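PDB 6A4D: oligoribonuclease from Colwellia psychrerythraea, which hydrolyses small RNA oligonucleotides, probably as an exonuclease that removes nucleotides one at a time from the 3' end. Local coordinates for residues I42-P47 with Q97-Q102; E142-W147 with E179-L184. The protein carries 1 engineered substitution. One frame throughout, in Å; residues are numbered along the deposited sequence.

Contact 1: residues I42-P47 with Q97-Q102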
# COMPACT_ATOMS: atom_id res chain seq x y z
N ILE A 42 7.02 -21.67 1.98
CA ILE A 42 6.41 -21.42 3.28
C ILE A 42 7.30 -21.97 4.39
O ILE A 42 7.53 -23.13 4.38
CB ILE A 42 4.98 -22.01 3.30
CG1 ILE A 42 4.11 -21.16 2.38
CG2 ILE A 42 4.38 -21.98 4.70
CD1 ILE A 42 2.74 -21.72 2.09
N LEU A 43 7.87 -21.13 5.25
CA LEU A 43 8.70 -21.58 6.37
C LEU A 43 7.94 -21.89 7.68
O LEU A 43 8.43 -22.69 8.49
CB LEU A 43 9.75 -20.56 6.74
CG LEU A 43 10.59 -19.95 5.66
CD1 LEU A 43 11.54 -18.92 6.28
CD2 LEU A 43 11.35 -20.99 4.85
N ALA A 44 6.81 -21.24 7.92
CA ALA A 44 6.11 -21.30 9.21
C ALA A 44 4.78 -20.59 9.13
O ALA A 44 4.67 -19.51 8.55
CB ALA A 44 6.95 -20.71 10.33
N GLN A 45 3.76 -21.22 9.71
CA GLN A 45 2.37 -20.74 9.71
C GLN A 45 2.11 -20.25 11.11
O GLN A 45 2.49 -20.89 12.06
CB GLN A 45 1.45 -21.89 9.37
CG GLN A 45 0.71 -21.74 8.05
CD GLN A 45 0.34 -23.05 7.40
OE1 GLN A 45 1.21 -23.71 6.84
NE2 GLN A 45 -0.96 -23.40 7.43
N GLY A 46 1.49 -19.11 11.26
CA GLY A 46 1.40 -18.47 12.59
C GLY A 46 0.16 -18.86 13.33
O GLY A 46 -0.83 -19.33 12.74
N PRO A 47 0.14 -18.63 14.65
CA PRO A 47 -1.14 -18.87 15.37
C PRO A 47 -2.26 -17.99 14.80
O PRO A 47 -2.06 -16.77 14.64
CB PRO A 47 -0.80 -18.47 16.79
CG PRO A 47 0.32 -17.49 16.69
CD PRO A 47 1.14 -17.94 15.50
N GLN A 97 9.21 -12.13 15.35
CA GLN A 97 10.57 -11.83 15.82
C GLN A 97 11.47 -13.05 15.78
O GLN A 97 12.68 -12.92 15.66
CB GLN A 97 10.56 -11.30 17.24
CG GLN A 97 10.35 -9.84 17.33
CD GLN A 97 9.93 -9.46 18.69
OE1 GLN A 97 9.51 -10.30 19.46
NE2 GLN A 97 10.08 -8.20 19.01
N GLU A 98 10.85 -14.20 15.95
CA GLU A 98 11.49 -15.47 15.79
C GLU A 98 11.97 -15.72 14.38
O GLU A 98 13.00 -16.32 14.21
CB GLU A 98 10.52 -16.60 16.19
CG GLU A 98 11.09 -18.02 16.05
CD GLU A 98 10.43 -19.03 17.00
OE1 GLU A 98 9.78 -20.00 16.54
OE2 GLU A 98 10.54 -18.86 18.24
N TRP A 99 11.22 -15.28 13.36
CA TRP A 99 11.52 -15.65 11.98
C TRP A 99 12.24 -14.62 11.16
O TRP A 99 12.91 -15.02 10.16
CB TRP A 99 10.27 -16.12 11.28
CG TRP A 99 9.84 -17.37 11.81
CD1 TRP A 99 8.97 -17.58 12.86
CD2 TRP A 99 10.29 -18.65 11.41
NE1 TRP A 99 8.82 -18.92 13.10
CE2 TRP A 99 9.63 -19.61 12.23
CE3 TRP A 99 11.18 -19.10 10.43
CZ2 TRP A 99 9.84 -20.98 12.10
CZ3 TRP A 99 11.39 -20.48 10.30
CH2 TRP A 99 10.73 -21.40 11.13
N VAL A 100 12.12 -13.33 11.51
CA VAL A 100 12.81 -12.31 10.70
C VAL A 100 13.25 -11.10 11.48
O VAL A 100 12.56 -10.65 12.40
CB VAL A 100 11.97 -11.99 9.41
CG1 VAL A 100 10.55 -11.61 9.75
CG2 VAL A 100 12.63 -10.94 8.52
N PRO A 101 14.43 -10.58 11.16
CA PRO A 101 14.90 -9.37 11.88
C PRO A 101 14.00 -8.15 11.66
O PRO A 101 13.38 -8.05 10.61
CB PRO A 101 16.28 -9.07 11.26
CG PRO A 101 16.69 -10.29 10.56
CD PRO A 101 15.49 -11.19 10.33
N GLN A 102 14.00 -7.25 12.65
CA GLN A 102 13.22 -6.07 12.68
C GLN A 102 13.58 -5.19 11.48
O GLN A 102 14.72 -5.15 11.04
CB GLN A 102 13.50 -5.38 14.04
CG GLN A 102 12.69 -4.13 14.43
CD GLN A 102 13.07 -2.98 13.54
OE1 GLN A 102 14.25 -2.70 13.36
NE2 GLN A 102 12.08 -2.32 12.96

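Contact 2: residues E142-W147 with E179-L184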
# COMPACT_ATOMS: atom_id res chain seq x y z
N GLU A 142 -2.55 -5.54 -11.11
CA GLU A 142 -2.87 -4.42 -11.98
C GLU A 142 -1.89 -4.27 -13.16
O GLU A 142 -2.35 -3.90 -14.23
CB GLU A 142 -2.97 -3.15 -11.20
CG GLU A 142 -4.18 -3.11 -10.21
CD GLU A 142 -5.53 -3.04 -10.96
OE1 GLU A 142 -5.61 -2.26 -11.93
OE2 GLU A 142 -6.48 -3.80 -10.61
N LEU A 143 -0.59 -4.56 -12.99
CA LEU A 143 0.31 -4.60 -14.11
C LEU A 143 -0.04 -5.71 -15.07
O LEU A 143 0.01 -5.52 -16.28
CB LEU A 143 1.78 -4.61 -13.70
CG LEU A 143 2.17 -3.36 -12.87
CD1 LEU A 143 3.49 -3.48 -12.18
CD2 LEU A 143 2.15 -2.06 -13.66
N ALA A 144 -0.41 -6.88 -14.54
CA ALA A 144 -0.71 -8.01 -15.43
C ALA A 144 -1.97 -7.72 -16.28
O ALA A 144 -1.96 -7.97 -17.52
CB ALA A 144 -0.91 -9.28 -14.65
N LYS A 145 -3.02 -7.17 -15.63
CA LYS A 145 -4.19 -6.67 -16.36
C LYS A 145 -3.88 -5.89 -17.63
O LYS A 145 -4.48 -6.09 -18.67
CB LYS A 145 -5.12 -5.87 -15.47
CG LYS A 145 -5.84 -6.76 -14.49
CD LYS A 145 -6.43 -6.01 -13.32
CE LYS A 145 -7.22 -4.82 -13.80
NZ LYS A 145 -8.24 -4.49 -12.77
N ARG A 146 -2.90 -5.04 -17.54
CA ARG A 146 -2.58 -4.13 -18.61
C ARG A 146 -1.50 -4.60 -19.52
O ARG A 146 -1.50 -4.25 -20.66
CB ARG A 146 -2.12 -2.79 -18.03
CG ARG A 146 -3.24 -2.12 -17.26
CD ARG A 146 -2.78 -0.79 -16.67
NE ARG A 146 -3.91 -0.10 -16.02
CZ ARG A 146 -4.57 -0.53 -14.95
NH1 ARG A 146 -4.27 -1.68 -14.35
NH2 ARG A 146 -5.57 0.20 -14.46
N TRP A 147 -0.56 -5.38 -19.02
CA TRP A 147 0.57 -5.73 -19.82
C TRP A 147 0.49 -7.18 -20.26
O TRP A 147 1.10 -7.53 -21.25
CB TRP A 147 1.91 -5.52 -19.06
CG TRP A 147 2.26 -4.13 -18.70
CD1 TRP A 147 1.63 -3.00 -19.10
CD2 TRP A 147 3.36 -3.69 -17.85
NE1 TRP A 147 2.24 -1.90 -18.54
CE2 TRP A 147 3.30 -2.30 -17.78
CE3 TRP A 147 4.31 -4.36 -17.10
CZ2 TRP A 147 4.20 -1.56 -17.05
CZ3 TRP A 147 5.24 -3.63 -16.39
CH2 TRP A 147 5.16 -2.25 -16.34
N GLU A 179 6.64 -17.10 -12.14
CA GLU A 179 6.84 -18.01 -13.26
C GLU A 179 6.46 -17.44 -14.62
O GLU A 179 7.25 -17.61 -15.55
CB GLU A 179 6.09 -19.32 -13.01
CG GLU A 179 6.35 -20.41 -14.04
CD GLU A 179 5.35 -21.56 -13.93
OE1 GLU A 179 4.66 -21.71 -12.88
OE2 GLU A 179 5.27 -22.34 -14.89
N LEU A 180 5.32 -16.74 -14.75
CA LEU A 180 4.84 -16.29 -16.05
C LEU A 180 5.08 -14.85 -16.43
O LEU A 180 4.94 -14.50 -17.59
CB LEU A 180 3.33 -16.60 -16.19
CG LEU A 180 2.93 -18.06 -15.99
CD1 LEU A 180 1.43 -18.18 -15.95
CD2 LEU A 180 3.50 -18.93 -17.13
N PHE A 181 5.44 -14.00 -15.49
CA PHE A 181 5.40 -12.56 -15.76
C PHE A 181 6.66 -11.86 -15.43
O PHE A 181 6.89 -10.82 -15.97
CB PHE A 181 4.22 -11.96 -14.99
CG PHE A 181 3.83 -10.54 -15.34
CD1 PHE A 181 3.93 -10.02 -16.64
CD2 PHE A 181 3.21 -9.76 -14.36
CE1 PHE A 181 3.52 -8.72 -16.90
CE2 PHE A 181 2.75 -8.49 -14.63
CZ PHE A 181 2.90 -7.96 -15.89
N PHE A 182 7.53 -12.45 -14.64
CA PHE A 182 8.79 -11.89 -14.34
C PHE A 182 9.86 -12.63 -15.09
O PHE A 182 9.75 -13.83 -15.27
CB PHE A 182 9.03 -12.04 -12.83
CG PHE A 182 8.30 -11.03 -12.01
CD1 PHE A 182 8.78 -9.73 -11.91
CD2 PHE A 182 7.13 -11.34 -11.41
CE1 PHE A 182 8.13 -8.78 -11.15
CE2 PHE A 182 6.43 -10.37 -10.67
CZ PHE A 182 6.94 -9.11 -10.54
N LYS A 183 10.93 -11.94 -15.43
CA LYS A 183 11.99 -12.52 -16.25
C LYS A 183 12.88 -13.37 -15.35
O LYS A 183 12.96 -14.59 -15.54
CB LYS A 183 12.81 -11.43 -16.96
CG LYS A 183 13.19 -11.79 -18.35
CD LYS A 183 14.11 -10.76 -18.98
CE LYS A 183 13.45 -9.45 -19.32
NZ LYS A 183 12.25 -9.64 -20.15
N LEU A 184 13.51 -12.76 -14.35
CA LEU A 184 14.34 -13.51 -13.38
C LEU A 184 14.67 -14.97 -13.72
O LEU A 184 15.30 -15.28 -14.74
CB LEU A 184 13.68 -13.47 -11.98
CG LEU A 184 12.56 -14.47 -11.63
CD1 LEU A 184 13.04 -15.73 -10.94
CD2 LEU A 184 11.60 -13.79 -10.71

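Contact 1: residues I42-P47 with Q97-Q102
Ala44 CB sits over one face of the Trp99 indole in a CH-pi contact. Ala44 CB lies 3.7 Å from the centroid of the six-membered ring of Trp99, 28° off the ring normal. The methyl is offset toward the rim, so its nearest ring atom is CZ2, with Ala44 CB to Trp99 CZ2 at 3.4 Å. Leu43 touches the far end of the same ring. Leu43 CB is 3.9 Å from Trp99 CZ3, and Leu43 O is 3.7 Å from Trp99 CH2. Leu43 and Ala44 form a classic beta bulge opposite Ile35 of strand 28-36, consistent with both CB atoms pointing toward 97-102. The indole reaches strand 42-50, outermost within this chain, from the C-terminal part of helix 85-99, with CG anti to the carbonyl carbon of Trp99 (chi1 -69°). The Phe95 ring meets the indole, and Ile35 and Ala5 also touch the Trp99 side chain. Without the indole, as with an alanine here, the Ala44 methyl is likely to lose its aromatic face and a gap to open between strand and helix. Apart from the carbonyl oxygen of Leu43, the contact is carbon against carbon. With no polar bond between the two segments, their grip here rests on shape and dispersion at the indole.

Contact 2: residues E142-W147 with E179-L184
On the helix whose Ala144 packs against Phe181, Glu142 OE2 takes two salt bridges: Lys145 NZ at 2.9 Å from Glu142 OE2, and Arg133 of the second subunit. The contact joins the end of helix 137-147 to the C-terminal tail after helix 163-180 in this ribonuclease H-like exonuclease fold. Arg146 NH1 bonds Glu142 OE1 at 2.8 Å, nearly straight at 170°, from the anti side, tilted well out of the carboxylate plane. Arg146 NH1 also reaches Glu142 O at 2.9 Å by a more bent bond, above the carbonyl plane. Both acceptors lie close to the guanidinium plane, which helps hold that group in place. These charges gather on the side of the helix away from the tail.

The tail side is apolar. Phe181 has its CG anti to the backbone N (chi1 -168°), which carries the ring out to the helix. Its CE2 and CZ meet the backbone at Ala144, and Phe181 CE2 is 3.7 Å from Ala144 CB. Leu143 CB also touches this end of the ring. Trp147 crosses the Phe181 side chain at about a right angle, with Trp147 CE3 4.1 Å from Phe181 CZ. Leu143 CD2 lies over one face of the Trp147 indole, whose NE1 bonds Ser38 O of the second subunit. Phe182 stacks on Phe182 of that subunit, which places the contact at the dimer interface. The tightest approach of the Phe181 ring is Phe181 CE2, 3.5 Å from Ala144 N.

How the contacts relate
Contacts 1 and 2 do not touch. Their centres are 28 Å apart and their nearest atoms about 15 Å. They follow in series along the chain. Contact 1 packs the edge of the sheet within one subunit, whereas contact 2 borders the second subunit. Helix 163-180 links them: Gln45 of 42-47 touches Leu164 and Lys168 near its start, and Phe181 follows its end. The same helix carries Glu169, Ser170 and Glu173 of a ligand pocket. Helix 137-147 adds Ser138 and Lys141 to that pocket. The Ala144 side chain of contact 2 is about 11 Å from a bound molecule of the nucleotide analogue.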